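Local coordinates for restriction endonuclease (Mycobacterium sp., PDB 4F0Q), which cleaves DNA in a manner that depends on cytosine methylation, working as a tetrameric, magnesium-binding restriction endonuclease, at residues 137-142 against 182-187; 83-88 against 152-157; 331-336 against 351-356. All coordinates share one frame; numbering follows the deposited sequence.

Contact 1 (137-142 against 182-187); sequences EAARLH and AIIERL
Ala138 O takes two backbone hydrogen bonds, from Leu141 N and His142 N, both 2.9 Å long, while the methyl of the same residue rests on the tip of Ile184. Both bonds lie within the helix segment, and His142, donor of one of them, turns its ring to the strand. With CG set beside its own backbone N (chi1 -78°), the imidazole swings over Ile184, whose CG1 lies 4.2 Å from the ring centroid and 15° off the normal: a CH-pi contact over one face. The ring edge is met near its plane by Ile183, with CG2 3.4 Å from His142 ND1, and by Ala182 O. The second ring nitrogen, NE2, is hydrogen-bonded to Pro154 O. Three residues earlier in the chain, Ala139 offers its CB to Leu187 CD1 at 3.7 Å, and a water donates to Ala139 O (3.3 Å) and to Ile184 O (3.2 Å), spanning the backbones. Helix and strand cross nearly at a right angle, 88°, with small alanines letting Ile184 in. Around this point strand 175-193 runs between strands 156-166 and 200-210 in the sheet of the N-terminal domain, and His189 of the second subunit packs against both Ala139 and Leu187.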
ATOM      1  N   GLU A 137       7.370 -23.018 -26.421  1.00 15.96           N
ATOM      2  CA  GLU A 137       8.502 -22.753 -27.303  1.00 15.88           C
ATOM      3  C   GLU A 137       8.724 -21.254 -27.481  1.00 16.48           C
ATOM      4  O   GLU A 137       9.858 -20.800 -27.635  1.00 14.85           O
ATOM      5  CB  GLU A 137       8.300 -23.427 -28.661  1.00 14.70           C
ATOM      6  CG  GLU A 137       8.472 -24.938 -28.633  1.00 16.73           C
ATOM      7  CD  GLU A 137       8.154 -25.590 -29.964  1.00 19.92           C
ATOM      8  OE1 GLU A 137       7.484 -24.946 -30.799  1.00 20.63           O
ATOM      9  OE2 GLU A 137       8.576 -26.746 -30.177  1.00 26.30           O
ATOM     10  N   ALA A 138       7.636 -20.491 -27.452  1.00 15.05           N
ATOM     11  CA  ALA A 138       7.727 -19.037 -27.504  1.00 14.83           C
ATOM     12  C   ALA A 138       8.181 -18.481 -26.159  1.00 13.15           C
ATOM     13  O   ALA A 138       8.968 -17.539 -26.105  1.00 14.36           O
ATOM     14  CB  ALA A 138       6.393 -18.434 -27.902  1.00 13.39           C
ATOM     15  N   ALA A 139       7.682 -19.075 -25.079  1.00 13.23           N
ATOM     16  CA  ALA A 139       8.003 -18.634 -23.725  1.00 12.68           C
ATOM     17  C   ALA A 139       9.495 -18.752 -23.452  1.00 14.37           C
ATOM     18  O   ALA A 139      10.066 -17.950 -22.712  1.00 14.06           O
ATOM     19  CB  ALA A 139       7.213 -19.433 -22.703  1.00 12.18           C
ATOM     20  N   ARG A 140      10.117 -19.761 -24.054  1.00 13.74           N
ATOM     21  CA  ARG A 140      11.563 -19.934 -23.957  1.00 12.29           C
ATOM     22  C   ARG A 140      12.319 -18.707 -24.476  1.00 14.02           C
ATOM     23  O   ARG A 140      13.370 -18.343 -23.947  1.00 11.85           O
ATOM     24  CB  ARG A 140      11.992 -21.190 -24.722  1.00 13.84           C
ATOM     25  CG  ARG A 140      13.493 -21.342 -24.916  1.00 13.63           C
ATOM     26  CD  ARG A 140      14.233 -21.459 -23.593  1.00 14.35           C
ATOM     27  NE  ARG A 140      15.674 -21.567 -23.801  1.00 15.72           N
ATOM     28  CZ  ARG A 140      16.500 -20.528 -23.869  1.00 11.46           C
ATOM     29  NH1 ARG A 140      16.034 -19.294 -23.735  1.00 16.06           N
ATOM     30  NH2 ARG A 140      17.796 -20.723 -24.067  1.00 10.19           N
ATOM     31  N   LEU A 141      11.769 -18.062 -25.501  1.00 13.65           N
ATOM     32  CA  LEU A 141      12.446 -16.942 -26.153  1.00 14.54           C
ATOM     33  C   LEU A 141      11.988 -15.573 -25.650  1.00 15.69           C
ATOM     34  O   LEU A 141      12.727 -14.593 -25.745  1.00 13.71           O
ATOM     35  CB  LEU A 141      12.282 -17.033 -27.672  1.00 14.36           C
ATOM     36  CG  LEU A 141      12.976 -18.221 -28.338  1.00 14.22           C
ATOM     37  CD1 LEU A 141      12.692 -18.242 -29.831  1.00 13.23           C
ATOM     38  CD2 LEU A 141      14.473 -18.180 -28.074  1.00 13.39           C
ATOM     39  N   HIS A 142      10.773 -15.507 -25.117  1.00 16.22           N
ATOM     40  CA  HIS A 142      10.260 -14.267 -24.544  1.00 12.15           C
ATOM     41  C   HIS A 142      10.908 -14.000 -23.191  1.00 15.27           C
ATOM     42  O   HIS A 142      10.797 -12.906 -22.639  1.00 15.12           O
ATOM     43  CB  HIS A 142       8.737 -14.314 -24.419  1.00 12.38           C
ATOM     44  CG  HIS A 142       8.021 -14.070 -25.710  1.00  9.92           C
ATOM     45  ND1 HIS A 142       7.230 -12.964 -25.924  1.00 13.15           N
ATOM     46  CD2 HIS A 142       7.985 -14.786 -26.859  1.00 13.40           C
ATOM     47  CE1 HIS A 142       6.731 -13.010 -27.147  1.00 12.58           C
ATOM     48  NE2 HIS A 142       7.175 -14.106 -27.735  1.00 12.76           N
ATOM     49  N   ALA A 182       1.985  -8.776 -28.419  1.00 18.45           N
ATOM     50  CA  ALA A 182       2.167  -9.041 -26.996  1.00 15.76           C
ATOM     51  C   ALA A 182       3.440  -9.816 -26.670  1.00 14.86           C
ATOM     52  O   ALA A 182       3.931 -10.608 -27.476  1.00 14.01           O
ATOM     53  CB  ALA A 182       0.948  -9.765 -26.436  1.00 15.86           C
ATOM     54  N   ILE A 183       3.967  -9.572 -25.473  1.00 14.99           N
ATOM     55  CA  ILE A 183       5.085 -10.337 -24.939  1.00 13.81           C
ATOM     56  C   ILE A 183       4.561 -11.253 -23.841  1.00 14.51           C
ATOM     57  O   ILE A 183       3.751 -10.835 -23.017  1.00 13.85           O
ATOM     58  CB  ILE A 183       6.153  -9.413 -24.320  1.00 13.41           C
ATOM     59  CG1 ILE A 183       6.567  -8.328 -25.313  1.00 13.22           C
ATOM     60  CG2 ILE A 183       7.362 -10.216 -23.863  1.00 11.29           C
ATOM     61  CD1 ILE A 183       7.614  -7.384 -24.772  1.00 16.17           C
ATOM     62  N   ILE A 184       5.015 -12.501 -23.833  1.00 11.34           N
ATOM     63  CA  ILE A 184       4.663 -13.409 -22.752  1.00 14.36           C
ATOM     64  C   ILE A 184       5.363 -12.964 -21.473  1.00 17.77           C
ATOM     65  O   ILE A 184       6.540 -13.258 -21.259  1.00 16.40           O
ATOM     66  CB  ILE A 184       5.044 -14.868 -23.076  1.00 14.17           C
ATOM     67  CG1 ILE A 184       4.327 -15.332 -24.344  1.00 13.01           C
ATOM     68  CG2 ILE A 184       4.699 -15.783 -21.910  1.00 15.23           C
ATOM     69  CD1 ILE A 184       4.589 -16.778 -24.696  1.00 12.55           C
ATOM     70  N   GLU A 185       4.634 -12.239 -20.631  1.00 17.47           N
ATOM     71  CA  GLU A 185       5.192 -11.743 -19.381  1.00 20.75           C
ATOM     72  C   GLU A 185       5.256 -12.853 -18.341  1.00 20.93           C
ATOM     73  O   GLU A 185       6.214 -12.939 -17.570  1.00 23.07           O
ATOM     74  CB  GLU A 185       4.378 -10.565 -18.847  1.00 20.03           C
ATOM     75  CG  GLU A 185       4.955  -9.949 -17.583  1.00 27.47           C
ATOM     76  CD  GLU A 185       4.113  -8.809 -17.052  1.00 27.55           C
ATOM     77  OE1 GLU A 185       2.912  -8.747 -17.388  1.00 29.95           O
ATOM     78  OE2 GLU A 185       4.656  -7.970 -16.303  1.00 33.92           O
ATOM     79  N   ARG A 186       4.236 -13.703 -18.320  1.00 17.20           N
ATOM     80  CA  ARG A 186       4.236 -14.831 -17.394  1.00 16.20           C
ATOM     81  C   ARG A 186       3.523 -16.046 -17.985  1.00 16.00           C
ATOM     82  O   ARG A 186       2.590 -15.906 -18.769  1.00 19.70           O
ATOM     83  CB  ARG A 186       3.611 -14.430 -16.054  1.00 17.13           C
ATOM     84  CG  ARG A 186       3.871 -15.415 -14.925  1.00 23.27           C
ATOM     85  CD  ARG A 186       3.510 -14.829 -13.568  1.00 21.53           C
ATOM     86  NE  ARG A 186       2.085 -14.539 -13.451  1.00 30.19           N
ATOM     87  CZ  ARG A 186       1.493 -14.149 -12.326  1.00 39.56           C
ATOM     88  NH1 ARG A 186       2.204 -14.006 -11.216  1.00 41.42           N
ATOM     89  NH2 ARG A 186       0.189 -13.906 -12.310  1.00 33.28           N
ATOM     90  N   LEU A 187       3.985 -17.235 -17.617  1.00 17.90           N
ATOM     91  CA  LEU A 187       3.345 -18.476 -18.040  1.00 17.82           C
ATOM     92  C   LEU A 187       3.316 -19.442 -16.865  1.00 17.86           C
ATOM     93  O   LEU A 187       4.362 -19.879 -16.388  1.00 20.65           O
ATOM     94  CB  LEU A 187       4.087 -19.094 -19.229  1.00 17.86           C
ATOM     95  CG  LEU A 187       3.405 -20.242 -19.984  1.00 19.15           C
ATOM     96  CD1 LEU A 187       3.826 -20.239 -21.445  1.00 17.39           C
ATOM     97  CD2 LEU A 187       3.711 -21.596 -19.355  1.00 17.00           C
TER
HETATM   98  O   HOH W   1       8.041 -16.103 -20.887  1.00 23.01           O

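Contact 2 (83-88 against 152-157); sequences ALIAIR and LAPPLF
Leu84 can be followed outward from its backbone to Phe157. Its CB lies 3.6 Å from Pro155 O and also brushes the proline ring. From there CG turns in between the backbone N and the carbonyl carbon (chi1 82°), an unusual choice that carries the branch along to the aromatic residue. At the tip, CD1 sits over one face of the Phe157 ring, 4.1 Å from Phe157 CD1, the two side chains crossing at about a right angle. Ile224 of helix 222-227 touches both. The prolines meet the backbone next to it: Pro154 CB lies 3.7 Å from Leu84 CA, and Pro155 CD approaches Ala83 O.

This is where strands 85-89 and 156-166 begin to pair in parallel, in the large mixed sheet of the N-terminal domain, whose PUA-clan family is consistent with a part in recognising modified DNA. Ile85 N gives an almost straight hydrogen bond to Pro155 O (3.0 Å, 178°), Ile87 N another to Phe157 O (3.1 Å), and between them Phe157 N makes a weak one to Ile85 O. A water donates to Ile85 O as well. Away from the face holding Ala86 and Phe157, Leu156 forks between two isoleucines: CD1 lies 4.1 Å from Ile85 CB, and CD2 lies 3.9 Å from Ile87 CD1. On the face of Ile85 and Leu156, Ala138 of helix 130-142 packs against Ile85.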
ATOM      1  N   ALA A  83       8.378 -16.866 -37.071  1.00 22.09           N
ATOM      2  CA  ALA A  83       8.027 -15.500 -37.450  1.00 14.04           C
ATOM      3  C   ALA A  83       7.109 -14.819 -36.438  1.00 14.50           C
ATOM      4  O   ALA A  83       7.408 -13.726 -35.956  1.00 14.55           O
ATOM      5  CB  ALA A  83       7.394 -15.484 -38.832  1.00 16.17           C
ATOM      6  N   LEU A  84       5.994 -15.467 -36.123  1.00 16.03           N
ATOM      7  CA  LEU A  84       5.030 -14.908 -35.181  1.00 14.68           C
ATOM      8  C   LEU A  84       4.048 -15.967 -34.703  1.00 15.27           C
ATOM      9  O   LEU A  84       4.003 -17.076 -35.236  1.00 19.72           O
ATOM     10  CB  LEU A  84       4.255 -13.749 -35.817  1.00 15.98           C
ATOM     11  CG  LEU A  84       3.053 -14.084 -36.708  1.00 17.58           C
ATOM     12  CD1 LEU A  84       2.262 -12.823 -37.022  1.00 18.67           C
ATOM     13  CD2 LEU A  84       3.476 -14.775 -37.997  1.00 21.95           C
ATOM     14  N   ILE A  85       3.265 -15.615 -33.689  1.00 18.68           N
ATOM     15  CA  ILE A  85       2.160 -16.451 -33.243  1.00 15.87           C
ATOM     16  C   ILE A  85       0.861 -15.655 -33.297  1.00 16.76           C
ATOM     17  O   ILE A  85       0.705 -14.652 -32.601  1.00 22.06           O
ATOM     18  CB  ILE A  85       2.383 -16.994 -31.822  1.00 16.21           C
ATOM     19  CG1 ILE A  85       3.551 -17.984 -31.809  1.00 16.81           C
ATOM     20  CG2 ILE A  85       1.122 -17.669 -31.306  1.00 17.63           C
ATOM     21  CD1 ILE A  85       3.796 -18.616 -30.460  1.00 13.31           C
ATOM     22  N   ALA A  86      -0.063 -16.103 -34.141  1.00 19.19           N
ATOM     23  CA  ALA A  86      -1.343 -15.428 -34.312  1.00 18.28           C
ATOM     24  C   ALA A  86      -2.411 -16.068 -33.436  1.00 18.39           C
ATOM     25  O   ALA A  86      -2.733 -17.244 -33.594  1.00 21.56           O
ATOM     26  CB  ALA A  86      -1.764 -15.461 -35.773  1.00 18.11           C
ATOM     27  N   ILE A  87      -2.959 -15.287 -32.512  1.00 17.59           N
ATOM     28  CA  ILE A  87      -3.950 -15.793 -31.570  1.00 16.10           C
ATOM     29  C   ILE A  87      -5.339 -15.216 -31.832  1.00 18.11           C
ATOM     30  O   ILE A  87      -5.518 -14.001 -31.904  1.00 20.04           O
ATOM     31  CB  ILE A  87      -3.531 -15.514 -30.111  1.00 17.06           C
ATOM     32  CG1 ILE A  87      -2.352 -16.408 -29.720  1.00 14.74           C
ATOM     33  CG2 ILE A  87      -4.693 -15.738 -29.160  1.00 18.22           C
ATOM     34  CD1 ILE A  87      -1.800 -16.120 -28.343  1.00 21.67           C
ATOM     35  N   ARG A  88      -6.317 -16.105 -31.981  1.00 21.53           N
ATOM     36  CA  ARG A  88      -7.701 -15.703 -32.195  1.00 23.60           C
ATOM     37  C   ARG A  88      -8.556 -16.093 -30.995  1.00 21.97           C
ATOM     38  O   ARG A  88      -8.828 -17.272 -30.769  1.00 25.28           O
ATOM     39  CB  ARG A  88      -8.252 -16.342 -33.469  1.00 22.56           C
ATOM     40  CG  ARG A  88      -9.723 -16.064 -33.724  1.00 22.94           C
ATOM     41  CD  ARG A  88     -10.162 -16.665 -35.047  1.00 28.28           C
ATOM     42  NE  ARG A  88     -11.607 -16.592 -35.234  1.00 41.56           N
ATOM     43  CZ  ARG A  88     -12.240 -17.029 -36.318  1.00 37.90           C
ATOM     44  NH1 ARG A  88     -11.553 -17.569 -37.315  1.00 33.11           N
ATOM     45  NH2 ARG A  88     -13.559 -16.924 -36.405  1.00 45.40           N
ATOM     46  N   LEU A 152      14.911 -13.786 -31.685  1.00 20.94           N
ATOM     47  CA  LEU A 152      14.222 -14.910 -32.309  1.00 15.20           C
ATOM     48  C   LEU A 152      12.782 -15.047 -31.828  1.00 14.44           C
ATOM     49  O   LEU A 152      11.974 -15.720 -32.467  1.00 16.94           O
ATOM     50  CB  LEU A 152      14.976 -16.209 -32.025  1.00 18.34           C
ATOM     51  CG  LEU A 152      16.424 -16.276 -32.507  1.00 18.41           C
ATOM     52  CD1 LEU A 152      17.088 -17.552 -32.016  1.00 19.44           C
ATOM     53  CD2 LEU A 152      16.474 -16.191 -34.021  1.00 22.71           C
ATOM     54  N   ALA A 153      12.472 -14.411 -30.702  1.00 12.55           N
ATOM     55  CA  ALA A 153      11.151 -14.519 -30.085  1.00 11.73           C
ATOM     56  C   ALA A 153      10.029 -14.047 -31.004  1.00 14.32           C
ATOM     57  O   ALA A 153      10.019 -12.896 -31.439  1.00 15.33           O
ATOM     58  CB  ALA A 153      11.117 -13.753 -28.770  1.00 13.81           C
ATOM     59  N   PRO A 154       9.076 -14.944 -31.299  1.00 15.42           N
ATOM     60  CA  PRO A 154       7.929 -14.630 -32.156  1.00 13.18           C
ATOM     61  C   PRO A 154       6.896 -13.761 -31.443  1.00 13.77           C
ATOM     62  O   PRO A 154       6.378 -14.156 -30.399  1.00 18.98           O
ATOM     63  CB  PRO A 154       7.339 -16.008 -32.465  1.00 12.55           C
ATOM     64  CG  PRO A 154       7.734 -16.854 -31.306  1.00 14.44           C
ATOM     65  CD  PRO A 154       9.078 -16.353 -30.864  1.00 13.15           C
ATOM     66  N   PRO A 155       6.604 -12.579 -32.004  1.00 14.32           N
ATOM     67  CA  PRO A 155       5.597 -11.663 -31.456  1.00 17.16           C
ATOM     68  C   PRO A 155       4.217 -12.306 -31.396  1.00 13.36           C
ATOM     69  O   PRO A 155       3.839 -13.033 -32.313  1.00 15.25           O
ATOM     70  CB  PRO A 155       5.591 -10.509 -32.463  1.00 15.21           C
ATOM     71  CG  PRO A 155       6.933 -10.558 -33.102  1.00 16.82           C
ATOM     72  CD  PRO A 155       7.287 -12.010 -33.177  1.00 15.27           C
ATOM     73  N   LEU A 156       3.477 -12.042 -30.324  1.00 17.12           N
ATOM     74  CA  LEU A 156       2.121 -12.563 -30.193  1.00 18.91           C
ATOM     75  C   LEU A 156       1.084 -11.542 -30.646  1.00 16.05           C
ATOM     76  O   LEU A 156       0.656 -10.686 -29.870  1.00 16.97           O
ATOM     77  CB  LEU A 156       1.839 -13.013 -28.755  1.00 20.27           C
ATOM     78  CG  LEU A 156       2.090 -14.489 -28.430  1.00 15.13           C
ATOM     79  CD1 LEU A 156       3.562 -14.853 -28.583  1.00 13.56           C
ATOM     80  CD2 LEU A 156       1.595 -14.821 -27.031  1.00 14.47           C
ATOM     81  N   PHE A 157       0.691 -11.639 -31.912  1.00 17.33           N
ATOM     82  CA  PHE A 157      -0.331 -10.766 -32.475  1.00 17.70           C
ATOM     83  C   PHE A 157      -1.715 -11.228 -32.044  1.00 16.52           C
ATOM     84  O   PHE A 157      -2.184 -12.289 -32.457  1.00 17.31           O
ATOM     85  CB  PHE A 157      -0.233 -10.739 -34.001  1.00 13.64           C
ATOM     86  CG  PHE A 157       0.801  -9.785 -34.523  1.00 17.43           C
ATOM     87  CD1 PHE A 157       2.133  -9.921 -34.166  1.00 17.33           C
ATOM     88  CD2 PHE A 157       0.444  -8.757 -35.378  1.00 21.75           C
ATOM     89  CE1 PHE A 157       3.085  -9.042 -34.645  1.00 21.52           C
ATOM     90  CE2 PHE A 157       1.393  -7.878 -35.864  1.00 21.84           C
ATOM     91  CZ  PHE A 157       2.715  -8.021 -35.497  1.00 24.05           C
TER
HETATM   92  O   HOH W   2      -0.910 -13.800 -30.596  1.00 28.84           O

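Contact 3 (331-336 against 351-356). With MG (magnesium ion), chain E.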
ATOM      1  N   GLY A 331     -20.099  -2.168  12.185  1.00 22.74           N
ATOM      2  CA  GLY A 331     -18.979  -1.265  12.377  1.00 24.98           C
ATOM      3  C   GLY A 331     -18.400  -0.811  11.051  1.00 26.31           C
ATOM      4  O   GLY A 331     -18.879  -1.207   9.990  1.00 28.17           O
ATOM      5  N   GLY A 332     -17.366   0.021  11.112  1.00 25.85           N
ATOM      6  CA  GLY A 332     -16.734   0.535   9.911  1.00 29.36           C
ATOM      7  C   GLY A 332     -15.982  -0.532   9.140  1.00 30.54           C
ATOM      8  O   GLY A 332     -16.093  -0.624   7.918  1.00 31.28           O
ATOM      9  N   VAL A 333     -15.214  -1.344   9.860  1.00 28.98           N
ATOM     10  CA  VAL A 333     -14.422  -2.401   9.244  1.00 24.30           C
ATOM     11  C   VAL A 333     -15.026  -3.771   9.535  1.00 24.14           C
ATOM     12  O   VAL A 333     -15.337  -4.087  10.682  1.00 22.52           O
ATOM     13  CB  VAL A 333     -12.966  -2.369   9.744  1.00 25.03           C
ATOM     14  CG1 VAL A 333     -12.144  -3.451   9.060  1.00 20.34           C
ATOM     15  CG2 VAL A 333     -12.356  -0.997   9.502  1.00 28.21           C
ATOM     16  N   ASP A 334     -15.189  -4.579   8.492  1.00 23.31           N
ATOM     17  CA  ASP A 334     -15.819  -5.888   8.628  1.00 17.58           C
ATOM     18  C   ASP A 334     -14.810  -7.031   8.728  1.00 18.07           C
ATOM     19  O   ASP A 334     -15.090  -8.056   9.348  1.00 21.91           O
ATOM     20  CB  ASP A 334     -16.794  -6.136   7.475  1.00 21.01           C
ATOM     21  CG  ASP A 334     -18.017  -5.243   7.546  1.00 21.52           C
ATOM     22  OD1 ASP A 334     -17.942  -4.183   8.201  1.00 27.76           O
ATOM     23  OD2 ASP A 334     -19.054  -5.598   6.948  1.00 26.08           O
ATOM     24  N   PHE A 335     -13.643  -6.859   8.116  1.00 19.08           N
ATOM     25  CA  PHE A 335     -12.588  -7.866   8.217  1.00 18.10           C
ATOM     26  C   PHE A 335     -11.186  -7.299   8.004  1.00 17.76           C
ATOM     27  O   PHE A 335     -11.014  -6.226   7.429  1.00 17.38           O
ATOM     28  CB  PHE A 335     -12.850  -9.049   7.274  1.00 16.29           C
ATOM     29  CG  PHE A 335     -12.924  -8.674   5.820  1.00 15.86           C
ATOM     30  CD1 PHE A 335     -14.136  -8.339   5.239  1.00 18.25           C
ATOM     31  CD2 PHE A 335     -11.788  -8.681   5.028  1.00 18.42           C
ATOM     32  CE1 PHE A 335     -14.211  -8.002   3.899  1.00 17.09           C
ATOM     33  CE2 PHE A 335     -11.856  -8.345   3.689  1.00 18.79           C
ATOM     34  CZ  PHE A 335     -13.069  -8.006   3.124  1.00 15.02           C
ATOM     35  N   ILE A 336     -10.189  -8.036   8.485  1.00 19.25           N
ATOM     36  CA  ILE A 336      -8.796  -7.620   8.401  1.00 18.84           C
ATOM     37  C   ILE A 336      -7.961  -8.690   7.704  1.00 18.62           C
ATOM     38  O   ILE A 336      -8.138  -9.884   7.950  1.00 17.91           O
ATOM     39  CB  ILE A 336      -8.211  -7.350   9.807  1.00 18.80           C
ATOM     40  CG1 ILE A 336      -8.982  -6.227  10.501  1.00 19.08           C
ATOM     41  CG2 ILE A 336      -6.736  -6.986   9.724  1.00 16.28           C
ATOM     42  CD1 ILE A 336      -8.841  -4.885   9.822  1.00 20.87           C
ATOM     43  N   VAL A 351      -1.443  -3.574   5.890  1.00 28.85           N
ATOM     44  CA  VAL A 351      -2.682  -4.034   6.503  1.00 25.68           C
ATOM     45  C   VAL A 351      -3.885  -3.749   5.610  1.00 22.14           C
ATOM     46  O   VAL A 351      -4.044  -2.640   5.093  1.00 24.45           O
ATOM     47  CB  VAL A 351      -2.896  -3.386   7.885  1.00 26.15           C
ATOM     48  CG1 VAL A 351      -4.145  -3.941   8.552  1.00 25.64           C
ATOM     49  CG2 VAL A 351      -1.677  -3.612   8.763  1.00 26.23           C
ATOM     50  N   VAL A 352      -4.724  -4.762   5.427  1.00 19.56           N
ATOM     51  CA  VAL A 352      -5.908  -4.636   4.591  1.00 21.26           C
ATOM     52  C   VAL A 352      -7.171  -4.539   5.439  1.00 20.63           C
ATOM     53  O   VAL A 352      -7.495  -5.449   6.200  1.00 20.60           O
ATOM     54  CB  VAL A 352      -6.044  -5.827   3.625  1.00 19.04           C
ATOM     55  CG1 VAL A 352      -7.287  -5.673   2.764  1.00 18.39           C
ATOM     56  CG2 VAL A 352      -4.801  -5.952   2.760  1.00 17.37           C
ATOM     57  N   LEU A 353      -7.878  -3.423   5.306  1.00 17.15           N
ATOM     58  CA  LEU A 353      -9.146  -3.233   5.995  1.00 14.65           C
ATOM     59  C   LEU A 353     -10.295  -3.540   5.045  1.00 14.91           C
ATOM     60  O   LEU A 353     -10.411  -2.939   3.976  1.00 20.11           O
ATOM     61  CB  LEU A 353      -9.264  -1.806   6.537  1.00 23.02           C
ATOM     62  CG  LEU A 353      -8.711  -1.534   7.940  1.00 23.89           C
ATOM     63  CD1 LEU A 353      -7.228  -1.861   8.035  1.00 25.50           C
ATOM     64  CD2 LEU A 353      -8.964  -0.088   8.340  1.00 22.58           C
ATOM     65  N   GLY A 354     -11.141  -4.484   5.436  1.00 17.48           N
ATOM     66  CA  GLY A 354     -12.238  -4.909   4.590  1.00 16.80           C
ATOM     67  C   GLY A 354     -13.593  -4.421   5.057  1.00 16.33           C
ATOM     68  O   GLY A 354     -13.835  -4.264   6.252  1.00 16.37           O
ATOM     69  N   GLN A 355     -14.478  -4.178   4.096  1.00 18.43           N
ATOM     70  CA  GLN A 355     -15.855  -3.800   4.383  1.00 19.26           C
ATOM     71  C   GLN A 355     -16.792  -4.517   3.424  1.00 17.98           C
ATOM     72  O   GLN A 355     -16.542  -4.558   2.224  1.00 17.81           O
ATOM     73  CB  GLN A 355     -16.036  -2.289   4.247  1.00 22.87           C
ATOM     74  CG  GLN A 355     -17.489  -1.843   4.220  1.00 20.22           C
ATOM     75  CD  GLN A 355     -18.232  -2.187   5.493  1.00 17.98           C
ATOM     76  OE1 GLN A 355     -19.331  -2.742   5.454  1.00 22.55           O
ATOM     77  NE2 GLN A 355     -17.637  -1.855   6.633  1.00 20.89           N
ATOM     78  N   ALA A 356     -17.869  -5.082   3.957  1.00 20.34           N
ATOM     79  CA  ALA A 356     -18.817  -5.829   3.141  1.00 19.30           C
ATOM     80  C   ALA A 356     -20.238  -5.317   3.330  1.00 18.92           C
ATOM     81  O   ALA A 356     -20.700  -5.147   4.459  1.00 19.67           O
ATOM     82  CB  ALA A 356     -18.744  -7.306   3.479  1.00 18.45           C
TER
HETATM   83 MG    MG E 501     -20.492  -4.256   6.323  1.00 21.26          MG
HETATM   84  O   HOH W   3     -21.269  -6.112   6.862  1.00 19.28           O
HETATM   85  O   HOH W   4     -22.450  -3.635   5.964  1.00 23.75           O
HETATM   86  O   HOH W   5     -20.083  -3.353   8.187  1.00 26.46           O
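Phe335 lies flat over Gly354, with the glycine CA 3.5 Å from the ring centroid and almost on its normal. The hollow belongs to the glycine: a ring can settle this low because no side chain rises beneath it. The Phe335 chi1 of 60° places CG between the backbone N and carbonyl carbon, folding the ring back across the neighbouring strand; Ala304 and Ser305 of helix 297-314 also touch it. On the other face of the sheet Leu353 is the bump, met by two neighbours. Val333 CG2 comes within 3.7 Å of Leu353 CD2, and Ile336 lies alongside, CD1 3.8 Å from Leu353 CG.

The strands form an antiparallel hairpin with a classic beta bulge, Asp334 and Phe335 both facing Gly354. Gly354 O accepts from Asp334 N at 2.6 Å and from Phe335 N at 3.2 Å, the second donor standing 51° above the carbonyl plane; Gly354 N answers with a bond to Phe335 O. The bulge runs straight into the metal site of the PD-(D/E)XK nuclease fold, Asp334 belonging to both, with glutamine at the position of the second acidic residue. Asp334 OD2, Gln355 OE1 and Ala356 O each bind magnesium at 2.1 Å, and three waters complete six ligands. Gln355 bends at chi2 (62°) to bring OE1 round to the ion, its amide plane turned well away from the Asp334 carboxylate. Asp334 OD1 pairs with Arg326.

Contacts 1 and 2 are neighbours, their centres about 10 Å apart in the large mixed sheet of the N-terminal domain, where strands 156-166 and 175-193 run side by side. Their segments alternate along the chain: 83-88, 137-142, 152-157, 182-187. Helix 130-142 belongs to contact 1 and also packs on contact 2, and the sheet and its covering helix form one interlocked core. Contact 3 opens only after both have closed. It lies in the separate five-stranded sheet of the nuclease domain, its centre about 38 Å from that of contact 1 and about 44 Å from that of contact 2. The module that probably reads modified DNA and the magnesium-bearing cleavage site thus occupy distinct parts of the chain.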